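Motility-associated killing factor MakB (Vibrio cholerae serotype O1, PDB 6W1W) forms one part of a three-component cytotoxin related in structure to alpha-pore-forming toxins, and so probably contributes to pore formation in target-cell membranes. Local coordinates at residues Q84-A89 and Q108-T113; T98-W103 and N299-G304; I199-V204 and A256-A261; Q237-L242 and V343-L348. One frame throughout, in Å; residues are numbered along the deposited sequence.

Contact 1. Residues Q84-A89 and Q108-T113; sequences QTTFDA and QLLQKT
Leu-110 meets Thr-86 and Phe-87 where two antiparallel helices of the elongated helical bundle, 69-90 and 100-151, run side by side. The isobutyl end of Leu-110 is the projecting group: its CD2 methyl lies 3.9 Å from Phe-87 CA, against the backbone of the facing helix. The same methyl comes within 4.0 Å of Thr-86 OG1, and the two side chains pass one another head to tail. Phe-87 has its CG anti to the backbone N (chi1 -165°), which carries the ring along the flank of the pair, and it crosses the leucine obliquely. Its CD2 lies 4.1 Å from Leu-110 CD1, so that both leucine methyls are engaged. Trp-323 of helix 316-333 meets the phenylalanine ring, extending the apolar layer to a third helix. The helix pair is also tied covalently nearby by the disulfide from Cys-90 to Cys-106. No hydrogen bond spans the two segments. Just before Leu-110 in the chain, Leu-109 O accepts two bonds from Thr-113, one turn on, with OG1 at 2.9 Å and the backbone N at 3.2 Å reaching it from opposite faces of the carbonyl plane.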
# COMPACT_ATOMS: atom_id res chain seq x y z
N GLN A 84 9.07 -21.04 -10.73
CA GLN A 84 10.47 -21.44 -10.80
C GLN A 84 10.63 -22.91 -10.44
O GLN A 84 11.54 -23.58 -10.94
CB GLN A 84 11.31 -20.57 -9.88
CG GLN A 84 12.80 -20.89 -9.90
CD GLN A 84 13.20 -21.92 -8.86
OE1 GLN A 84 12.57 -22.03 -7.80
NE2 GLN A 84 14.24 -22.69 -9.16
N THR A 85 9.76 -23.43 -9.57
CA THR A 85 9.84 -24.84 -9.18
C THR A 85 9.56 -25.76 -10.37
O THR A 85 10.36 -26.65 -10.68
CB THR A 85 8.88 -25.12 -8.03
OG1 THR A 85 9.16 -24.24 -6.94
CG2 THR A 85 9.02 -26.57 -7.55
N THR A 86 8.43 -25.55 -11.05
CA THR A 86 8.11 -26.38 -12.20
C THR A 86 9.00 -26.07 -13.40
O THR A 86 9.08 -26.89 -14.32
CB THR A 86 6.63 -26.21 -12.60
OG1 THR A 86 6.40 -24.85 -13.02
CG2 THR A 86 5.71 -26.54 -11.43
N PHE A 87 9.68 -24.92 -13.40
CA PHE A 87 10.57 -24.60 -14.51
C PHE A 87 11.86 -25.42 -14.44
O PHE A 87 12.37 -25.87 -15.47
CB PHE A 87 10.89 -23.11 -14.51
CG PHE A 87 11.50 -22.61 -15.80
CD1 PHE A 87 12.84 -22.85 -16.09
CD2 PHE A 87 10.74 -21.88 -16.70
CE1 PHE A 87 13.39 -22.39 -17.27
CE2 PHE A 87 11.30 -21.41 -17.87
CZ PHE A 87 12.62 -21.67 -18.16
N ASP A 88 12.39 -25.62 -13.23
CA ASP A 88 13.59 -26.44 -13.06
C ASP A 88 13.35 -27.90 -13.43
O ASP A 88 14.30 -28.59 -13.81
CB ASP A 88 14.09 -26.35 -11.61
CG ASP A 88 15.16 -25.30 -11.44
OD1 ASP A 88 15.48 -24.62 -12.44
OD2 ASP A 88 15.67 -25.15 -10.31
N ALA A 89 12.11 -28.38 -13.34
CA ALA A 89 11.81 -29.74 -13.78
C ALA A 89 12.08 -29.91 -15.27
O ALA A 89 12.50 -30.99 -15.70
CB ALA A 89 10.36 -30.10 -13.45
N GLN A 108 4.12 -27.54 -22.40
CA GLN A 108 2.72 -27.22 -22.13
C GLN A 108 2.36 -27.36 -20.66
O GLN A 108 1.28 -26.89 -20.26
CB GLN A 108 1.79 -28.08 -23.00
CG GLN A 108 2.00 -29.58 -22.91
CD GLN A 108 1.47 -30.31 -24.14
OE1 GLN A 108 1.29 -29.72 -25.21
NE2 GLN A 108 1.23 -31.61 -24.00
N LEU A 109 3.22 -27.96 -19.83
CA LEU A 109 3.06 -27.81 -18.39
C LEU A 109 3.35 -26.38 -17.96
O LEU A 109 2.64 -25.83 -17.11
CB LEU A 109 3.97 -28.79 -17.64
CG LEU A 109 3.97 -28.64 -16.12
CD1 LEU A 109 2.57 -28.85 -15.54
CD2 LEU A 109 4.98 -29.57 -15.47
N LEU A 110 4.39 -25.77 -18.53
CA LEU A 110 4.63 -24.35 -18.29
C LEU A 110 3.53 -23.50 -18.90
O LEU A 110 3.09 -22.51 -18.29
CB LEU A 110 5.99 -23.94 -18.86
CG LEU A 110 7.22 -24.58 -18.23
CD1 LEU A 110 8.45 -24.27 -19.06
CD2 LEU A 110 7.40 -24.08 -16.80
N GLN A 111 3.07 -23.87 -20.09
CA GLN A 111 2.04 -23.10 -20.77
C GLN A 111 0.75 -23.05 -19.97
O GLN A 111 0.07 -22.02 -19.91
CB GLN A 111 1.78 -23.68 -22.16
CG GLN A 111 0.67 -23.01 -22.93
CD GLN A 111 0.18 -23.87 -24.08
OE1 GLN A 111 0.27 -23.47 -25.24
NE2 GLN A 111 -0.32 -25.06 -23.76
N LYS A 112 0.39 -24.17 -19.32
CA LYS A 112 -0.78 -24.15 -18.45
C LYS A 112 -0.54 -23.27 -17.24
O LYS A 112 -1.37 -22.43 -16.89
CB LYS A 112 -1.15 -25.58 -18.03
CG LYS A 112 -2.47 -25.68 -17.26
CD LYS A 112 -2.77 -27.12 -16.84
CE LYS A 112 -1.90 -27.55 -15.66
NZ LYS A 112 -2.16 -26.73 -14.44
N THR A 113 0.62 -23.45 -16.58
CA THR A 113 0.92 -22.65 -15.40
C THR A 113 1.05 -21.17 -15.75
O THR A 113 0.57 -20.31 -15.00
CB THR A 113 2.20 -23.16 -14.74
OG1 THR A 113 2.13 -24.58 -14.59
CG2 THR A 113 2.39 -22.53 -13.36

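Contact 2. Residues T98-W103 and N299-G304; sequences TSTKQW and NALQSG
The indole of Trp-103 is turned so that Leu-301 meets its stem rather than its ring: Leu-301 CD1 rests 4.0 Å from Trp-103 CB. The CB is directed at helix 276-302, but with CG anti to the carbonyl carbon (chi1 -81°) the ring is led away from it. The indole NE1 lies 3.0 Å from Thr-98 OG1, which stands well off the ring plane, and Asn-93 also touches the tryptophan. The second flat group, the amide of Gln-102, has the backbone N-H of Ser-99 over one face. Ser-99 N lies 3.2 Å from Gln-102 OE1 with a nearly straight N-H...O angle of 176°, although the donor stands above the carbonyl plane. The other branch of Leu-301, CD2, approaches Thr-100 OG1 to 4.3 Å, a looser contact, while Ile-104 and Leu-310 add to the apolar surroundings of this buried leucine. The facing helix finishes close by, where Gly-304, at positive phi, has its N bonded to Leu-301 O. The contact joins two helix termini at one end of the bundle: the start of helix 100-151, where the Gln-102 side chain receives the N-H of the N-cap residue Ser-99, and a C-terminal Schellman motif.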
# COMPACT_ATOMS: atom_id res chain seq x y z
N THR A 98 16.26 -37.43 -23.58
CA THR A 98 15.66 -36.13 -23.85
C THR A 98 14.96 -36.11 -25.21
O THR A 98 15.54 -35.73 -26.23
CB THR A 98 16.71 -35.00 -23.81
OG1 THR A 98 16.23 -33.86 -24.53
CG2 THR A 98 18.04 -35.48 -24.39
N SER A 99 13.69 -36.53 -25.22
CA SER A 99 12.93 -36.68 -26.45
C SER A 99 12.22 -35.38 -26.83
O SER A 99 11.93 -34.53 -25.99
CB SER A 99 11.90 -37.80 -26.31
OG SER A 99 12.53 -39.04 -26.02
N THR A 100 11.94 -35.25 -28.13
CA THR A 100 11.19 -34.09 -28.61
C THR A 100 9.75 -34.12 -28.13
O THR A 100 9.15 -33.06 -27.90
CB THR A 100 11.24 -34.03 -30.13
OG1 THR A 100 10.30 -33.06 -30.61
CG2 THR A 100 10.93 -35.39 -30.74
N LYS A 101 9.17 -35.32 -27.99
CA LYS A 101 7.85 -35.43 -27.37
C LYS A 101 7.89 -34.95 -25.93
O LYS A 101 6.98 -34.26 -25.46
CB LYS A 101 7.36 -36.88 -27.46
CG LYS A 101 6.23 -37.22 -26.49
CD LYS A 101 4.87 -36.77 -27.00
CE LYS A 101 4.42 -37.61 -28.19
NZ LYS A 101 4.33 -39.06 -27.86
N GLN A 102 8.96 -35.31 -25.20
CA GLN A 102 9.07 -34.93 -23.79
C GLN A 102 9.21 -33.42 -23.63
O GLN A 102 8.70 -32.84 -22.66
CB GLN A 102 10.25 -35.65 -23.15
CG GLN A 102 10.16 -37.16 -23.22
CD GLN A 102 11.46 -37.83 -22.81
OE1 GLN A 102 12.41 -37.18 -22.37
NE2 GLN A 102 11.51 -39.15 -22.96
N TRP A 103 9.90 -32.76 -24.57
CA TRP A 103 10.00 -31.31 -24.52
C TRP A 103 8.63 -30.65 -24.64
O TRP A 103 8.33 -29.69 -23.91
CB TRP A 103 10.94 -30.80 -25.62
CG TRP A 103 12.41 -30.90 -25.29
CD1 TRP A 103 13.35 -31.64 -25.94
CD2 TRP A 103 13.10 -30.23 -24.23
NE1 TRP A 103 14.58 -31.48 -25.36
CE2 TRP A 103 14.45 -30.61 -24.30
CE3 TRP A 103 12.70 -29.34 -23.22
CZ2 TRP A 103 15.41 -30.15 -23.40
CZ3 TRP A 103 13.66 -28.88 -22.33
CH2 TRP A 103 15.00 -29.28 -22.43
N ASN A 299 5.04 -24.49 -31.04
CA ASN A 299 4.72 -24.53 -32.46
C ASN A 299 5.93 -24.99 -33.28
O ASN A 299 5.78 -25.75 -34.24
CB ASN A 299 4.25 -23.16 -32.95
CG ASN A 299 3.07 -22.63 -32.16
OD1 ASN A 299 2.69 -23.19 -31.13
ND2 ASN A 299 2.48 -21.54 -32.63
N ALA A 300 7.13 -24.54 -32.90
CA ALA A 300 8.32 -24.94 -33.63
C ALA A 300 8.64 -26.41 -33.41
O ALA A 300 9.11 -27.10 -34.33
CB ALA A 300 9.51 -24.07 -33.22
N LEU A 301 8.39 -26.92 -32.20
CA LEU A 301 8.60 -28.35 -31.95
C LEU A 301 7.55 -29.19 -32.66
O LEU A 301 7.88 -30.22 -33.26
CB LEU A 301 8.57 -28.63 -30.45
CG LEU A 301 9.71 -28.07 -29.59
CD1 LEU A 301 9.31 -28.09 -28.13
CD2 LEU A 301 11.00 -28.86 -29.81
N GLN A 302 6.28 -28.77 -32.60
CA GLN A 302 5.21 -29.54 -33.22
C GLN A 302 5.33 -29.55 -34.73
O GLN A 302 4.84 -30.48 -35.38
CB GLN A 302 3.85 -28.99 -32.80
CG GLN A 302 3.31 -29.59 -31.52
CD GLN A 302 2.18 -28.79 -30.91
OE1 GLN A 302 1.90 -27.66 -31.32
NE2 GLN A 302 1.52 -29.36 -29.91
N SER A 303 5.95 -28.53 -35.31
CA SER A 303 6.14 -28.50 -36.75
C SER A 303 7.37 -29.28 -37.19
O SER A 303 7.59 -29.43 -38.40
CB SER A 303 6.22 -27.06 -37.24
OG SER A 303 7.41 -26.43 -36.79
N GLY A 304 8.17 -29.80 -36.26
CA GLY A 304 9.27 -30.68 -36.59
C GLY A 304 10.65 -30.07 -36.55
O GLY A 304 11.61 -30.72 -36.99

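Contact 3. Residues I199-V204 and A256-A261; sequences ISYGVV and AAITKA
Apolar packing carries this contact, and Ile-258 is the residue through which helix 251-270 reaches strand 193-203. Its CD1 lies 3.9 Å from Tyr-201 CB, and its CG2 branch lies 4.1 Å from the same carbon, so both branches of the isoleucine come to this carbon from the same side. The extended chain of Ile-258, with CG1 anti to the carbonyl carbon and chi2 at 180°, delivers CD1 to the strand. Tyr-201 points at the helix from its CB, but with chi1 at -53° the ring leads off past the isoleucine, its near end oblique to CG2.

Methyl-to-backbone packing comes next. Ile-258 CD1 also touches the carbonyl of Gly-202, 3.6 Å from its O, at a residue whose backbone is almost fully extended. The isoleucine end therefore lies against main chain as well as side chain.

Hydrogen bonding takes no direct part across the two segments, and polar links lie around them instead. Gln-254, one turn earlier on the same helix, accepts a bond from Val-204 N, tying the helix to the residue that follows the strand, and Gln-246 donates a weak bond to Gly-202 O.

Among its neighbours, strand 193-203 lies between strands 209-220 and 338-346 in a mixed sheet, antiparallel to the first and parallel to the second. Helix 251-270 packs on this strand, and helix 157-176 completes the interface through Ile-167, which touches both Tyr-201 and Ile-258.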
# COMPACT_ATOMS: atom_id res chain seq x y z
N ILE A 199 -1.55 9.44 15.72
CA ILE A 199 -1.65 10.88 15.98
C ILE A 199 -3.03 11.13 16.58
O ILE A 199 -4.05 10.80 15.96
CB ILE A 199 -1.46 11.71 14.70
CG1 ILE A 199 -0.21 11.26 13.94
CG2 ILE A 199 -1.38 13.19 15.03
CD1 ILE A 199 -0.03 11.98 12.62
N SER A 200 -3.07 11.73 17.76
CA SER A 200 -4.31 11.90 18.51
C SER A 200 -4.61 13.38 18.67
O SER A 200 -3.93 14.08 19.42
CB SER A 200 -4.24 11.21 19.87
OG SER A 200 -3.92 12.12 20.90
N TYR A 201 -5.63 13.85 17.96
CA TYR A 201 -6.05 15.24 18.01
C TYR A 201 -7.10 15.42 19.10
O TYR A 201 -7.63 14.45 19.66
CB TYR A 201 -6.60 15.69 16.66
CG TYR A 201 -5.64 15.43 15.51
CD1 TYR A 201 -5.61 14.19 14.87
CD2 TYR A 201 -4.77 16.41 15.07
CE1 TYR A 201 -4.73 13.95 13.82
CE2 TYR A 201 -3.89 16.18 14.03
CZ TYR A 201 -3.87 14.95 13.41
OH TYR A 201 -2.98 14.73 12.37
N GLY A 202 -7.39 16.68 19.41
CA GLY A 202 -8.36 17.03 20.43
C GLY A 202 -8.81 18.46 20.25
O GLY A 202 -8.24 19.22 19.48
N VAL A 203 -9.86 18.82 20.99
CA VAL A 203 -10.45 20.15 20.92
C VAL A 203 -10.38 20.77 22.31
O VAL A 203 -10.75 20.14 23.30
CB VAL A 203 -11.91 20.10 20.41
CG1 VAL A 203 -12.65 18.93 21.04
CG2 VAL A 203 -12.63 21.41 20.69
N VAL A 204 -9.90 22.02 22.38
CA VAL A 204 -9.54 22.65 23.64
C VAL A 204 -10.50 23.80 23.95
O VAL A 204 -11.17 24.34 23.07
CB VAL A 204 -8.09 23.16 23.64
CG1 VAL A 204 -7.13 22.03 23.25
CG2 VAL A 204 -7.93 24.36 22.70
N ALA A 256 -14.49 20.78 13.15
CA ALA A 256 -14.72 20.88 11.71
C ALA A 256 -13.40 20.88 10.95
O ALA A 256 -13.24 20.16 9.95
CB ALA A 256 -15.53 22.13 11.39
N ALA A 257 -12.43 21.65 11.44
CA ALA A 257 -11.14 21.75 10.75
C ALA A 257 -10.35 20.46 10.86
O ALA A 257 -9.68 20.06 9.90
CB ALA A 257 -10.35 22.93 11.31
N ILE A 258 -10.40 19.80 12.01
CA ILE A 258 -9.68 18.53 12.19
C ILE A 258 -10.18 17.49 11.19
O ILE A 258 -9.40 16.93 10.41
CB ILE A 258 -9.82 18.03 13.64
CG1 ILE A 258 -9.06 18.96 14.59
CG2 ILE A 258 -9.33 16.59 13.75
CD1 ILE A 258 -9.14 18.56 16.05
N THR A 259 -11.50 17.23 11.20
CA THR A 259 -12.07 16.14 10.40
C THR A 259 -11.84 16.36 8.91
O THR A 259 -11.58 15.40 8.17
CB THR A 259 -13.56 15.99 10.70
OG1 THR A 259 -14.23 17.25 10.48
CG2 THR A 259 -13.79 15.54 12.13
N LYS A 260 -11.94 17.61 8.45
CA LYS A 260 -11.67 17.89 7.04
C LYS A 260 -10.26 17.44 6.64
O LYS A 260 -10.06 16.89 5.55
CB LYS A 260 -11.88 19.37 6.76
CG LYS A 260 -10.97 19.99 5.71
CD LYS A 260 -11.34 19.55 4.31
CE LYS A 260 -10.76 20.49 3.26
NZ LYS A 260 -11.48 21.79 3.22
N ALA A 261 -9.28 17.61 7.53
CA ALA A 261 -7.91 17.23 7.21
C ALA A 261 -7.70 15.72 7.26
O ALA A 261 -6.92 15.18 6.46
CB ALA A 261 -6.93 17.92 8.16

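Contact 4. Residues Q237-L242 and V343-L348; sequences QDLDKL and VLVNTL
Leu-239 of helix 233-245 packs into the turn where strand 338-346 ends, touching Thr-347 and Val-345 at once. Its CD2 methyl is the principal probe, lying 3.8 Å from Thr-347 CG2 and 4.0 Å from Thr-347 CA; the two side chains cross at about a right angle. The same methyl comes within 4.1 Å of Val-345 CG1, and Leu-239 CD1 approaches that valine methyl as well, at 4.2 Å. Leu-239 leaves its helix along the flank of the interface, and it is the end of the chain that bends nearer to the strand. One turn on, Leu-242 sets its CD2 4.4 Å from Thr-347 CB, so the threonine is met by two leucines from one side of the helix.

What positions Thr-347 is its polar branch. With OG1 between the backbone N and the carbonyl carbon (chi1 73°), the hydroxyl donates to Ser-200 O, while CG2 is turned to Leu-239. The turn after the strand is further shaped by Asn-346, whose OD1 receives a weak Asx-turn bond from Leu-348 N, 3.2 Å away at a bent angle of 126°, and a bond from Asn-349.

Farther out, strand 338-346 is flanked in the sheet by strand 193-203, to which it runs parallel, and by the antiparallel strand 351-354. Ile-352 of the latter touches Leu-239. Ile-167 of helix 157-176 meets Leu-242, so helix 233-245 touches both the sheet and helix 157-176.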
# COMPACT_ATOMS: atom_id res chain seq x y z
N GLN A 237 7.89 21.79 14.88
CA GLN A 237 7.45 23.12 14.44
C GLN A 237 6.00 23.11 13.97
O GLN A 237 5.30 24.12 14.11
CB GLN A 237 8.36 23.65 13.33
CG GLN A 237 9.79 23.94 13.79
CD GLN A 237 10.71 24.30 12.63
OE1 GLN A 237 10.25 24.75 11.58
NE2 GLN A 237 12.01 24.09 12.82
N ASP A 238 5.55 21.99 13.39
CA ASP A 238 4.14 21.83 13.04
C ASP A 238 3.30 21.56 14.28
O ASP A 238 2.18 22.07 14.39
CB ASP A 238 3.97 20.71 12.02
CG ASP A 238 4.59 21.04 10.68
OD1 ASP A 238 4.73 22.25 10.37
OD2 ASP A 238 4.94 20.11 9.92
N LEU A 239 3.83 20.77 15.22
CA LEU A 239 3.12 20.52 16.47
C LEU A 239 2.88 21.81 17.25
O LEU A 239 1.79 22.02 17.80
CB LEU A 239 3.90 19.53 17.33
CG LEU A 239 3.59 18.04 17.13
CD1 LEU A 239 4.76 17.18 17.62
CD2 LEU A 239 2.31 17.67 17.86
N ASP A 240 3.89 22.68 17.33
CA ASP A 240 3.75 23.91 18.11
C ASP A 240 2.85 24.91 17.39
O ASP A 240 2.04 25.59 18.03
CB ASP A 240 5.12 24.52 18.40
CG ASP A 240 5.82 23.87 19.58
OD1 ASP A 240 5.25 22.93 20.17
OD2 ASP A 240 6.95 24.29 19.90
N LYS A 241 2.98 25.00 16.07
CA LYS A 241 2.13 25.91 15.30
C LYS A 241 0.66 25.54 15.45
O LYS A 241 -0.21 26.42 15.51
CB LYS A 241 2.55 25.87 13.83
CG LYS A 241 2.08 27.04 12.99
CD LYS A 241 2.52 26.87 11.54
CE LYS A 241 2.72 28.20 10.83
NZ LYS A 241 3.96 28.91 11.29
N LEU A 242 0.36 24.24 15.54
CA LEU A 242 -1.02 23.79 15.66
C LEU A 242 -1.63 24.21 16.99
O LEU A 242 -2.75 24.72 17.04
CB LEU A 242 -1.09 22.27 15.48
CG LEU A 242 -2.48 21.64 15.46
CD1 LEU A 242 -3.36 22.30 14.40
CD2 LEU A 242 -2.41 20.14 15.23
N VAL A 343 4.33 4.51 18.34
CA VAL A 343 4.57 5.81 18.95
C VAL A 343 3.31 6.65 18.80
O VAL A 343 2.73 6.72 17.71
CB VAL A 343 5.79 6.51 18.34
CG1 VAL A 343 6.20 5.85 17.03
CG2 VAL A 343 5.53 7.99 18.12
N LEU A 344 2.87 7.28 19.90
CA LEU A 344 1.69 8.13 19.91
C LEU A 344 2.13 9.59 19.89
O LEU A 344 2.80 10.06 20.82
CB LEU A 344 0.83 7.84 21.14
CG LEU A 344 -0.20 8.89 21.56
CD1 LEU A 344 -1.23 9.16 20.47
CD2 LEU A 344 -0.90 8.48 22.84
N VAL A 345 1.73 10.32 18.84
CA VAL A 345 1.97 11.75 18.72
C VAL A 345 0.73 12.46 19.26
O VAL A 345 -0.24 12.68 18.53
CB VAL A 345 2.28 12.15 17.28
CG1 VAL A 345 2.66 13.62 17.21
CG2 VAL A 345 3.38 11.28 16.70
N ASN A 346 0.77 12.84 20.53
CA ASN A 346 -0.37 13.47 21.20
C ASN A 346 -0.28 14.99 21.01
O ASN A 346 0.55 15.65 21.64
CB ASN A 346 -0.36 13.09 22.69
CG ASN A 346 -1.61 13.54 23.43
OD1 ASN A 346 -2.25 14.53 23.06
ND2 ASN A 346 -1.95 12.81 24.49
N THR A 347 -1.17 15.54 20.18
CA THR A 347 -1.08 16.95 19.82
C THR A 347 -1.75 17.88 20.83
O THR A 347 -1.46 19.09 20.82
CB THR A 347 -1.68 17.21 18.44
OG1 THR A 347 -3.11 17.11 18.50
CG2 THR A 347 -1.15 16.21 17.42
N LEU A 348 -2.64 17.38 21.68
CA LEU A 348 -3.18 18.24 22.73
C LEU A 348 -2.25 18.33 23.93
O LEU A 348 -2.58 19.03 24.90
CB LEU A 348 -4.58 17.76 23.16
CG LEU A 348 -4.81 16.34 23.69
CD1 LEU A 348 -5.50 16.39 25.04
CD2 LEU A 348 -5.64 15.51 22.71

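In the fold
From the N terminus, contact 1 comes first and closes a short loop of 18 residues, joining helices 69-90 and 100-151. Contact 2 opens inside that loop and closes only at 299-304, so the two cross, their centres 16 Å apart near one end of the bundle. Contact 3 ties strand 193-203 to helix 251-270 and is nested within the loop of contact 2. Contact 4, from helix 233-245 to the C-terminal strand region, crosses both 2 and 3. Contacts 3 and 4 touch through the sheet, where Ser-200 probably bonds to the backbone of Val-345 and Thr-347; they lie on the opposite side of the chain's centre from contacts 1 and 2.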